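Local coordinates for protein fructokinase (Vibrio cholerae serotype O1, PDB 5EY7) that catalyses the ATP-dependent phosphorylation of fructose, as a fructokinase of the PfkB family with the ribokinase-like fold, at residues A46-A51 with G307-L312; H91-H96 with P119-F124; G109-T114 with P258-G263; F113-K118 with N174-V179. All coordinates share one frame; numbering follows the deposited sequence.

Contact 1: residues A46-A51 with G307-L312. With NA (sodium ion), chain C.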
# COMPACT_ATOMS: atom_id res chain seq x y z
N ALA A 46 -7.06 -14.29 -3.74
CA ALA A 46 -7.98 -15.36 -4.11
C ALA A 46 -7.30 -16.56 -4.80
O ALA A 46 -7.47 -17.69 -4.34
CB ALA A 46 -9.11 -14.81 -4.99
N PRO A 47 -6.53 -16.33 -5.89
CA PRO A 47 -5.96 -17.51 -6.54
C PRO A 47 -4.97 -18.26 -5.65
O PRO A 47 -4.90 -19.48 -5.70
CB PRO A 47 -5.26 -16.93 -7.76
CG PRO A 47 -4.95 -15.53 -7.39
CD PRO A 47 -6.12 -15.08 -6.56
N ALA A 48 -4.22 -17.52 -4.84
CA ALA A 48 -3.23 -18.13 -3.96
C ALA A 48 -3.89 -18.89 -2.81
O ALA A 48 -3.43 -19.95 -2.42
CB ALA A 48 -2.29 -17.07 -3.42
N ASN A 49 -4.98 -18.33 -2.28
CA ASN A 49 -5.72 -18.98 -1.21
C ASN A 49 -6.33 -20.31 -1.64
O ASN A 49 -6.24 -21.31 -0.94
CB ASN A 49 -6.82 -18.07 -0.68
CG ASN A 49 -6.30 -16.79 -0.06
OD1 ASN A 49 -5.16 -16.74 0.40
ND2 ASN A 49 -7.13 -15.76 -0.05
N VAL A 50 -6.96 -20.30 -2.81
CA VAL A 50 -7.63 -21.49 -3.33
C VAL A 50 -6.61 -22.54 -3.75
O VAL A 50 -6.80 -23.73 -3.52
CB VAL A 50 -8.56 -21.14 -4.52
CG1 VAL A 50 -9.27 -22.39 -5.03
CG2 VAL A 50 -9.56 -20.08 -4.11
N ALA A 51 -5.52 -22.09 -4.36
CA ALA A 51 -4.45 -22.99 -4.78
C ALA A 51 -3.88 -23.73 -3.58
O ALA A 51 -3.61 -24.93 -3.64
CB ALA A 51 -3.34 -22.22 -5.49
N GLY A 307 -5.37 -14.82 9.06
CA GLY A 307 -4.73 -15.11 7.80
C GLY A 307 -5.62 -16.01 6.97
O GLY A 307 -6.34 -16.85 7.50
N ALA A 308 -5.57 -15.84 5.66
CA ALA A 308 -6.46 -16.56 4.76
C ALA A 308 -6.12 -18.04 4.69
O ALA A 308 -7.01 -18.89 4.69
CB ALA A 308 -6.42 -15.94 3.37
N MET A 309 -4.83 -18.35 4.65
CA MET A 309 -4.38 -19.72 4.45
C MET A 309 -4.17 -20.48 5.75
O MET A 309 -4.22 -21.71 5.77
CB MET A 309 -3.07 -19.74 3.66
CG MET A 309 -3.14 -19.08 2.31
SD MET A 309 -1.51 -19.01 1.54
CE MET A 309 -1.88 -18.13 0.04
N THR A 310 -3.94 -19.74 6.83
CA THR A 310 -3.44 -20.31 8.08
C THR A 310 -4.28 -21.46 8.65
O THR A 310 -3.75 -22.33 9.33
CB THR A 310 -3.32 -19.21 9.15
OG1 THR A 310 -4.56 -18.51 9.27
CG2 THR A 310 -2.22 -18.23 8.77
N ALA A 311 -5.58 -21.47 8.36
CA ALA A 311 -6.44 -22.51 8.90
C ALA A 311 -7.04 -23.42 7.82
O ALA A 311 -8.01 -24.12 8.07
CB ALA A 311 -7.56 -21.89 9.73
N LEU A 312 -6.45 -23.40 6.63
CA LEU A 312 -6.91 -24.28 5.57
C LEU A 312 -6.55 -25.73 5.91
O LEU A 312 -5.38 -26.07 6.06
CB LEU A 312 -6.31 -23.88 4.22
CG LEU A 312 -6.76 -22.51 3.70
CD1 LEU A 312 -6.02 -22.15 2.43
CD2 LEU A 312 -8.26 -22.49 3.47
NA NA C . -8.94 -16.33 8.08

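Contact 2: residues H91-H96 with P119-F124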
# COMPACT_ATOMS: atom_id res chain seq x y z
N HIS A 91 5.46 -15.31 -12.70
CA HIS A 91 6.34 -14.32 -13.31
C HIS A 91 6.52 -13.10 -12.41
O HIS A 91 5.65 -12.79 -11.60
CB HIS A 91 5.80 -13.90 -14.67
CG HIS A 91 5.84 -14.98 -15.71
ND1 HIS A 91 6.88 -15.10 -16.61
CD2 HIS A 91 4.99 -15.98 -15.98
CE1 HIS A 91 6.66 -16.14 -17.40
NE2 HIS A 91 5.51 -16.69 -17.04
N PHE A 92 7.66 -12.43 -12.57
CA PHE A 92 7.96 -11.25 -11.77
C PHE A 92 8.00 -10.00 -12.64
O PHE A 92 8.84 -9.87 -13.53
CB PHE A 92 9.30 -11.42 -11.05
CG PHE A 92 9.34 -12.59 -10.11
CD1 PHE A 92 9.64 -13.86 -10.57
CD2 PHE A 92 9.09 -12.41 -8.76
CE1 PHE A 92 9.68 -14.94 -9.70
CE2 PHE A 92 9.12 -13.48 -7.89
CZ PHE A 92 9.42 -14.75 -8.36
N ASP A 93 7.08 -9.07 -12.38
CA ASP A 93 7.08 -7.80 -13.10
C ASP A 93 8.18 -6.90 -12.54
O ASP A 93 8.19 -6.61 -11.35
CB ASP A 93 5.73 -7.11 -13.00
CG ASP A 93 5.58 -5.99 -14.02
OD1 ASP A 93 5.75 -6.27 -15.22
OD2 ASP A 93 5.32 -4.84 -13.61
N PRO A 94 9.10 -6.46 -13.42
CA PRO A 94 10.24 -5.65 -13.01
C PRO A 94 9.92 -4.17 -12.83
O PRO A 94 10.84 -3.36 -12.71
CB PRO A 94 11.22 -5.84 -14.17
CG PRO A 94 10.31 -5.93 -15.34
CD PRO A 94 9.14 -6.75 -14.87
N VAL A 95 8.65 -3.80 -12.83
CA VAL A 95 8.27 -2.40 -12.69
C VAL A 95 7.18 -2.17 -11.65
O VAL A 95 7.31 -1.30 -10.80
CB VAL A 95 7.79 -1.83 -14.04
CG1 VAL A 95 7.19 -0.44 -13.86
CG2 VAL A 95 8.96 -1.78 -15.02
N HIS A 96 6.13 -2.98 -11.71
CA HIS A 96 4.97 -2.76 -10.84
C HIS A 96 5.04 -3.59 -9.56
O HIS A 96 5.82 -4.53 -9.45
CB HIS A 96 3.69 -3.05 -11.61
CG HIS A 96 3.64 -2.37 -12.94
ND1 HIS A 96 4.16 -2.93 -14.09
CD2 HIS A 96 3.16 -1.15 -13.30
CE1 HIS A 96 3.98 -2.10 -15.09
NE2 HIS A 96 3.39 -1.02 -14.66
N PRO A 119 -2.29 0.33 -10.33
CA PRO A 119 -2.58 -1.11 -10.49
C PRO A 119 -1.40 -1.99 -10.09
O PRO A 119 -0.25 -1.61 -10.30
CB PRO A 119 -2.87 -1.24 -11.98
CG PRO A 119 -1.98 -0.20 -12.60
CD PRO A 119 -1.94 0.95 -11.63
N SER A 120 -1.67 -3.15 -9.51
CA SER A 120 -0.60 -4.07 -9.13
C SER A 120 -0.11 -4.87 -10.33
O SER A 120 -0.68 -4.79 -11.42
CB SER A 120 -1.07 -5.00 -8.01
OG SER A 120 -2.40 -5.42 -8.21
N ALA A 121 0.94 -5.66 -10.11
CA ALA A 121 1.60 -6.39 -11.19
C ALA A 121 0.70 -7.40 -11.91
O ALA A 121 0.86 -7.62 -13.11
CB ALA A 121 2.83 -7.10 -10.64
N ASP A 122 -0.23 -8.00 -11.18
CA ASP A 122 -1.13 -9.01 -11.74
C ASP A 122 -2.03 -8.44 -12.84
O ASP A 122 -2.51 -9.17 -13.70
CB ASP A 122 -1.97 -9.64 -10.64
CG ASP A 122 -2.69 -8.61 -9.79
OD1 ASP A 122 -2.02 -7.91 -9.01
OD2 ASP A 122 -3.93 -8.51 -9.91
N GLN A 123 -2.23 -7.12 -12.80
CA GLN A 123 -3.03 -6.44 -13.81
C GLN A 123 -2.31 -6.40 -15.16
O GLN A 123 -2.90 -6.07 -16.19
CB GLN A 123 -3.37 -5.03 -13.35
CG GLN A 123 -4.30 -4.99 -12.16
CD GLN A 123 -5.61 -5.70 -12.43
OE1 GLN A 123 -6.47 -5.19 -13.15
NE2 GLN A 123 -5.77 -6.89 -11.86
N PHE A 124 -1.02 -6.74 -15.14
CA PHE A 124 -0.21 -6.73 -16.35
C PHE A 124 0.10 -8.14 -16.82
O PHE A 124 1.12 -8.39 -17.46
CB PHE A 124 1.08 -5.95 -16.11
CG PHE A 124 0.87 -4.48 -15.87
CD1 PHE A 124 0.47 -4.03 -14.62
CD2 PHE A 124 1.07 -3.56 -16.88
CE1 PHE A 124 0.26 -2.68 -14.39
CE2 PHE A 124 0.87 -2.21 -16.66
CZ PHE A 124 0.46 -1.77 -15.41

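Contact 3: residues G109-T114 with P258-G263. With NA (sodium ion), chain C.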
# COMPACT_ATOMS: atom_id res chain seq x y z
N GLY A 109 -20.64 -2.98 11.45
CA GLY A 109 -19.48 -2.90 12.33
C GLY A 109 -18.60 -4.13 12.17
O GLY A 109 -18.45 -4.91 13.11
N GLU A 110 -18.03 -4.30 10.98
CA GLU A 110 -17.24 -5.50 10.68
C GLU A 110 -15.83 -5.18 10.20
O GLU A 110 -15.22 -4.19 10.61
CB GLU A 110 -17.96 -6.35 9.63
CG GLU A 110 -19.41 -6.67 9.96
CD GLU A 110 -19.57 -7.43 11.26
OE1 GLU A 110 -18.87 -8.44 11.45
OE2 GLU A 110 -20.41 -7.01 12.09
N ARG A 111 -15.31 -6.03 9.32
CA ARG A 111 -13.97 -5.88 8.78
C ARG A 111 -13.97 -5.01 7.53
O ARG A 111 -15.02 -4.74 6.96
CB ARG A 111 -13.36 -7.25 8.46
CG ARG A 111 -12.81 -7.99 9.66
CD ARG A 111 -12.42 -9.42 9.30
NE ARG A 111 -12.17 -10.22 10.50
CZ ARG A 111 -13.13 -10.82 11.20
NH1 ARG A 111 -12.82 -11.53 12.28
NH2 ARG A 111 -14.39 -10.71 10.83
N SER A 112 -12.78 -4.57 7.13
CA SER A 112 -12.63 -3.75 5.93
C SER A 112 -11.29 -4.02 5.25
O SER A 112 -10.27 -4.15 5.91
CB SER A 112 -12.75 -2.26 6.26
OG SER A 112 -11.57 -1.79 6.89
N PHE A 113 -11.31 -4.08 3.92
CA PHE A 113 -10.10 -4.29 3.15
C PHE A 113 -9.79 -3.06 2.30
O PHE A 113 -10.70 -2.38 1.85
CB PHE A 113 -10.23 -5.52 2.25
CG PHE A 113 -10.65 -6.76 2.97
CD1 PHE A 113 -9.71 -7.58 3.57
CD2 PHE A 113 -11.99 -7.11 3.05
CE1 PHE A 113 -10.10 -8.73 4.24
CE2 PHE A 113 -12.38 -8.26 3.72
CZ PHE A 113 -11.43 -9.07 4.31
N THR A 114 -8.51 -2.79 2.10
CA THR A 114 -8.09 -1.63 1.32
C THR A 114 -6.90 -1.96 0.42
O THR A 114 -5.87 -2.41 0.90
CB THR A 114 -7.73 -0.43 2.23
OG1 THR A 114 -8.82 -0.16 3.12
CG2 THR A 114 -7.42 0.80 1.40
N PRO A 258 -15.83 -17.46 14.48
CA PRO A 258 -15.28 -16.48 13.54
C PRO A 258 -14.34 -15.47 14.20
O PRO A 258 -14.79 -14.64 14.98
CB PRO A 258 -16.53 -15.78 12.99
CG PRO A 258 -17.56 -15.95 14.06
CD PRO A 258 -17.29 -17.30 14.66
N ILE A 259 -13.06 -15.56 13.88
CA ILE A 259 -12.09 -14.60 14.42
C ILE A 259 -11.26 -13.98 13.31
O ILE A 259 -10.41 -13.12 13.56
CB ILE A 259 -11.17 -15.26 15.47
CG1 ILE A 259 -10.17 -16.21 14.80
CG2 ILE A 259 -12.00 -15.99 16.51
CD1 ILE A 259 -9.14 -16.78 15.76
N ASP A 260 -11.50 -14.42 12.07
CA ASP A 260 -10.90 -13.81 10.88
C ASP A 260 -11.53 -14.36 9.60
O ASP A 260 -11.14 -15.43 9.11
CB ASP A 260 -9.39 -14.03 10.85
CG ASP A 260 -8.72 -13.30 9.70
OD1 ASP A 260 -9.20 -12.20 9.34
OD2 ASP A 260 -7.73 -13.82 9.16
N THR A 261 -12.49 -13.62 9.06
CA THR A 261 -13.22 -14.04 7.88
C THR A 261 -12.41 -13.87 6.60
O THR A 261 -12.89 -14.14 5.51
CB THR A 261 -14.54 -13.26 7.74
OG1 THR A 261 -14.25 -11.87 7.55
CG2 THR A 261 -15.39 -13.43 8.98
N THR A 262 -11.17 -13.41 6.76
CA THR A 262 -10.29 -13.17 5.62
C THR A 262 -10.07 -14.44 4.80
O THR A 262 -9.40 -15.37 5.25
CB THR A 262 -8.92 -12.63 6.08
OG1 THR A 262 -9.12 -11.44 6.85
CG2 THR A 262 -8.05 -12.32 4.88
N GLY A 263 -10.65 -14.48 3.61
CA GLY A 263 -10.44 -15.59 2.70
C GLY A 263 -11.33 -16.79 2.94
O GLY A 263 -11.02 -17.90 2.50
NA NA C . -8.94 -16.33 8.08

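Contact 4: residues F113-K118 with N174-V179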
# COMPACT_ATOMS: atom_id res chain seq x y z
N PHE A 113 -11.31 -4.08 3.92
CA PHE A 113 -10.10 -4.29 3.15
C PHE A 113 -9.79 -3.06 2.30
O PHE A 113 -10.70 -2.38 1.85
CB PHE A 113 -10.23 -5.52 2.25
CG PHE A 113 -10.65 -6.76 2.97
CD1 PHE A 113 -9.71 -7.58 3.57
CD2 PHE A 113 -11.99 -7.11 3.05
CE1 PHE A 113 -10.10 -8.73 4.24
CE2 PHE A 113 -12.38 -8.26 3.72
CZ PHE A 113 -11.43 -9.07 4.31
N THR A 114 -8.51 -2.79 2.10
CA THR A 114 -8.09 -1.63 1.32
C THR A 114 -6.90 -1.96 0.42
O THR A 114 -5.87 -2.41 0.90
CB THR A 114 -7.73 -0.43 2.23
OG1 THR A 114 -8.82 -0.16 3.12
CG2 THR A 114 -7.42 0.80 1.40
N PHE A 115 -7.06 -1.74 -0.88
CA PHE A 115 -6.00 -2.03 -1.84
C PHE A 115 -5.01 -0.88 -1.95
O PHE A 115 -5.37 0.22 -2.35
CB PHE A 115 -6.60 -2.35 -3.22
CG PHE A 115 -7.27 -3.69 -3.29
CD1 PHE A 115 -8.60 -3.84 -2.94
CD2 PHE A 115 -6.55 -4.80 -3.70
CE1 PHE A 115 -9.21 -5.08 -3.00
CE2 PHE A 115 -7.15 -6.04 -3.76
CZ PHE A 115 -8.48 -6.18 -3.41
N MET A 116 -3.76 -1.15 -1.57
CA MET A 116 -2.72 -0.12 -1.50
C MET A 116 -2.02 0.10 -2.84
O MET A 116 -1.45 1.16 -3.09
CB MET A 116 -1.69 -0.48 -0.44
CG MET A 116 -2.18 -0.36 0.98
SD MET A 116 -2.40 1.37 1.46
CE MET A 116 -3.94 1.26 2.37
N VAL A 117 -2.05 -0.92 -3.70
CA VAL A 117 -1.31 -0.87 -4.95
C VAL A 117 -2.23 -0.93 -6.16
O VAL A 117 -2.85 -1.95 -6.44
CB VAL A 117 -0.30 -2.03 -5.03
CG1 VAL A 117 0.51 -1.92 -6.31
CG2 VAL A 117 0.62 -2.03 -3.81
N LYS A 118 -2.31 0.18 -6.88
CA LYS A 118 -3.17 0.26 -8.05
C LYS A 118 -2.50 1.02 -9.20
O LYS A 118 -2.17 2.20 -9.07
CB LYS A 118 -4.50 0.93 -7.69
CG LYS A 118 -5.32 0.15 -6.67
CD LYS A 118 -6.57 0.91 -6.25
CE LYS A 118 -6.22 2.19 -5.52
NZ LYS A 118 -7.43 2.86 -5.00
N ASN A 174 -15.65 -11.97 -7.08
CA ASN A 174 -15.29 -11.30 -5.83
C ASN A 174 -15.14 -9.80 -6.05
O ASN A 174 -14.05 -9.31 -6.31
CB ASN A 174 -13.99 -11.88 -5.27
CG ASN A 174 -14.18 -12.55 -3.92
OD1 ASN A 174 -15.31 -12.86 -3.52
ND2 ASN A 174 -13.08 -12.76 -3.21
N LEU A 175 -16.26 -9.09 -5.96
CA LEU A 175 -16.32 -7.69 -6.38
C LEU A 175 -15.50 -6.73 -5.52
O LEU A 175 -15.65 -6.67 -4.30
CB LEU A 175 -17.77 -7.21 -6.40
CG LEU A 175 -18.69 -7.93 -7.38
CD1 LEU A 175 -19.98 -7.14 -7.55
CD2 LEU A 175 -18.00 -8.15 -8.72
N ARG A 176 -14.63 -5.98 -6.18
CA ARG A 176 -13.91 -4.88 -5.56
C ARG A 176 -13.73 -3.78 -6.60
O ARG A 176 -12.81 -3.83 -7.42
CB ARG A 176 -12.55 -5.33 -5.01
CG ARG A 176 -12.64 -5.97 -3.62
CD ARG A 176 -11.90 -7.30 -3.56
NE ARG A 176 -12.07 -7.93 -2.26
CZ ARG A 176 -11.49 -9.08 -1.91
NH1 ARG A 176 -10.71 -9.73 -2.76
NH2 ARG A 176 -11.71 -9.58 -0.70
N GLU A 177 -14.63 -2.81 -6.57
CA GLU A 177 -14.68 -1.76 -7.58
C GLU A 177 -13.45 -0.86 -7.57
O GLU A 177 -13.14 -0.23 -8.58
CB GLU A 177 -15.95 -0.93 -7.38
CG GLU A 177 -16.40 -0.20 -8.63
CD GLU A 177 -17.79 0.41 -8.48
OE1 GLU A 177 -18.11 0.88 -7.37
OE2 GLU A 177 -18.54 0.40 -9.47
N GLU A 178 -12.75 -0.83 -6.44
CA GLU A 178 -11.60 0.05 -6.26
C GLU A 178 -10.51 -0.16 -7.31
O GLU A 178 -9.92 0.80 -7.80
CB GLU A 178 -10.99 -0.14 -4.87
CG GLU A 178 -11.82 0.42 -3.73
CD GLU A 178 -13.06 -0.40 -3.44
OE1 GLU A 178 -14.04 0.18 -2.94
OE2 GLU A 178 -13.05 -1.62 -3.72
N VAL A 179 -10.24 -1.41 -7.65
CA VAL A 179 -9.13 -1.74 -8.54
C VAL A 179 -9.47 -1.52 -10.01
O VAL A 179 -8.62 -1.67 -10.87
CB VAL A 179 -8.67 -3.19 -8.34
CG1 VAL A 179 -8.16 -3.40 -6.93
CG2 VAL A 179 -9.80 -4.15 -8.65

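Contact 1: residues A46-A51 with G307-L312
In the fructose site of this ribokinase-like kinase, Asn49 on the first turns of helix 46-56 rests its amide against Ala308 and Met309 of the loop joining helices 285-301 and 315-322. The side chain leaves the helix with CG anti to its own carbonyl carbon (chi1 -63°), which brings the amide round to the 307-312 loop. The methyl group of Ala308 sits above the amide plane rather than in it, with Ala308 CB 3.3 Å from Asn49 OD1 and 3.5 Å from Asn49 ND2. The Met309 side chain crosses that of Asn49 at about a right angle. Its chain is fully extended beyond CG (chi2 174°, chi3 -177°), which carries the terminal methyl past OD1 to the helix backbone, where Met309 CE lies 3.4 Å from Ala48 O. Met309 CE also lies 3.6 Å from Ala48 CB. One turn of the loop further on, Leu312 CD1 packs 3.5 Å from Asn49 O. Leu312 ends a type I turn from Met309, closed by Leu312 N and Met309 O at 2.9 Å. No hydrogen bond joins the two segments; the amide is instead held through ND2, which donates to Asp266, another fructose ligand. The loop is tied at its start as well, because Gly307 O binds sodium at 2.7 Å beside Asp260 and Ala302. Around the contact, Leu312 reaches Val52 and Ala53 of the same helix and Ala267 of helix 264-277, while Val50 and Ala51 pack on Leu23 of strand 21-24 in the large central sheet.

Contact 2: residues H91-H96 with P119-F124
The imidazole of His96 overlaps the phenyl ring of Phe124 face to face, with centroids 3.6 Å apart and planes tilted by 19°. His96 CE1 lies over the middle of the phenyl ring, whereas Phe124 CZ comes in toward the rim of the imidazole. The exact place of the imidazole is less sure than the stack itself, because in the model it lies too close to the carboxylate of Asp93. The opposite imidazole face is backed by Val95 CG1, so the histidine is sandwiched between its preceding neighbour and the phenylalanine. Beside the stack, Ala121 packs against the other segment: Ala121 CB lies 3.7 Å from Asp93 CB, and Ala121 CA lies 4.0 Å from His96 CB. Bonds within the loop probably help to hold this surface. Phe124 N bonds to Ala121 O at 2.9 Å, closing the short 3-10 turn, and Ser120 OG reaches Asp122 OD1 on the syn side at 2.6 Å. Asp122 also accepts from Gln123 NE2, and its side chain packs on the fructose ligand Asp26. In the fold, the contact joins the end of edge strand 86-93 of the central sheet to the chain returning from the small lid sheet, a feature of PfkB sugar kinases.

Contact 3: residues G109-T114 with P258-G263
Asp260 OD1 collects donors from two directions, taking a short bond from Thr262 OG1 at 2.6 Å and a long salt bridge from Arg111 NE at 3.8 Å. The hydroxyl comes in on the syn side of the carboxylate, 27° out of its plane. A weak bond from Thr262 N adds to the grip. Arg111 reaches across from strand 110-115 on a chain extended from CG to NE, and its guanidinium plane stands 46° from that of the carboxylate. One face of the guanidinium lies over the loop backbone, with Thr261 N 3.6 Å from Arg111 CZ above its centre. At the far end Arg111 NH2 passes Thr261 CG2 at 3.4 Å. Phe113 contributes more loosely: Thr262 OG1 stands near the plane of the phenyl ring, at its edge, 3.9 Å from Phe113 CE1. With CG anti to the backbone N (chi1 -174°), Asp260 turns its other oxygen back beside its own carbonyl; Asp260 O holds sodium at 2.6 Å and Asp260 OD2 at 3.0 Å. Gly307 and Ala302 complete the set of protein ligands, and the metal probably helps offset the carboxylate charge. The loop leads into Gly263, an ADP ligand at the N-cap of helix 264-277. Residues 260-266 read DTTGAGD, the PfkB signature whose glycine-rich turn forms the anion hole at a helix start in these kinases.

Contact 4: residues F113-K118 with N174-V179
Phe115 carries the tight half of this contact, its ring lying under Val179 and against the aliphatic part of Arg176. The methyl Val179 CG1 lies over one face, 3.9 Å from the ring centroid and 17° off the normal, a CH-pi contact. Arg176 arrives instead at the edge, near the ring plane, with its CD 3.5 Å from Phe115 CE1. A bend at chi2 (131°) leads the arginine chain past this edge at about a right angle and on toward Phe113. There the packing becomes loose: Arg176 CZ stands 5.7 Å from the centroid of the Phe113 ring, above one face, at most a weak cation-pi attraction. The other flank is open-sided rather than loose: Lys118 CD lies 3.7 Å from O of the exposed Glu178. The lysine's NZ is engaged elsewhere, bonding to the carbonyl O of Val95 of the second subunit. Arg176 itself binds fructose. Its methylenes therefore lie against a lid-sheet phenylalanine while its guanidinium probably serves the sugar site. With no hydrogen bond between the segments, their attraction is mainly dispersion, with at most a faint electrostatic pull, consistent with small adjustments of the lid over the substrate.

From the N terminus, helix 46-56 opens contact 1, which closes only at 307-312 and so encloses the other three. Within that span, contact 2 closes a short loop from 91-96 to 119-124, bringing the chain back after lid strands 100-106 and 110-115. Strand 110-115 starts both contact 3 and contact 4, which share Phe113 and Thr114 before diverging to 258-263 and 174-179; each crosses contact 2. Contacts 1 and 3 meet at sodium, where Gly307 N probably also bonds to Asp260 OD2. Contacts 2 to 4 tie the lid sheet to the edge of the central sheet, to a sugar-site loop and to the loop before helix 264-277, while contact 1 joins helix 46-56 to the loop before helix 315-322.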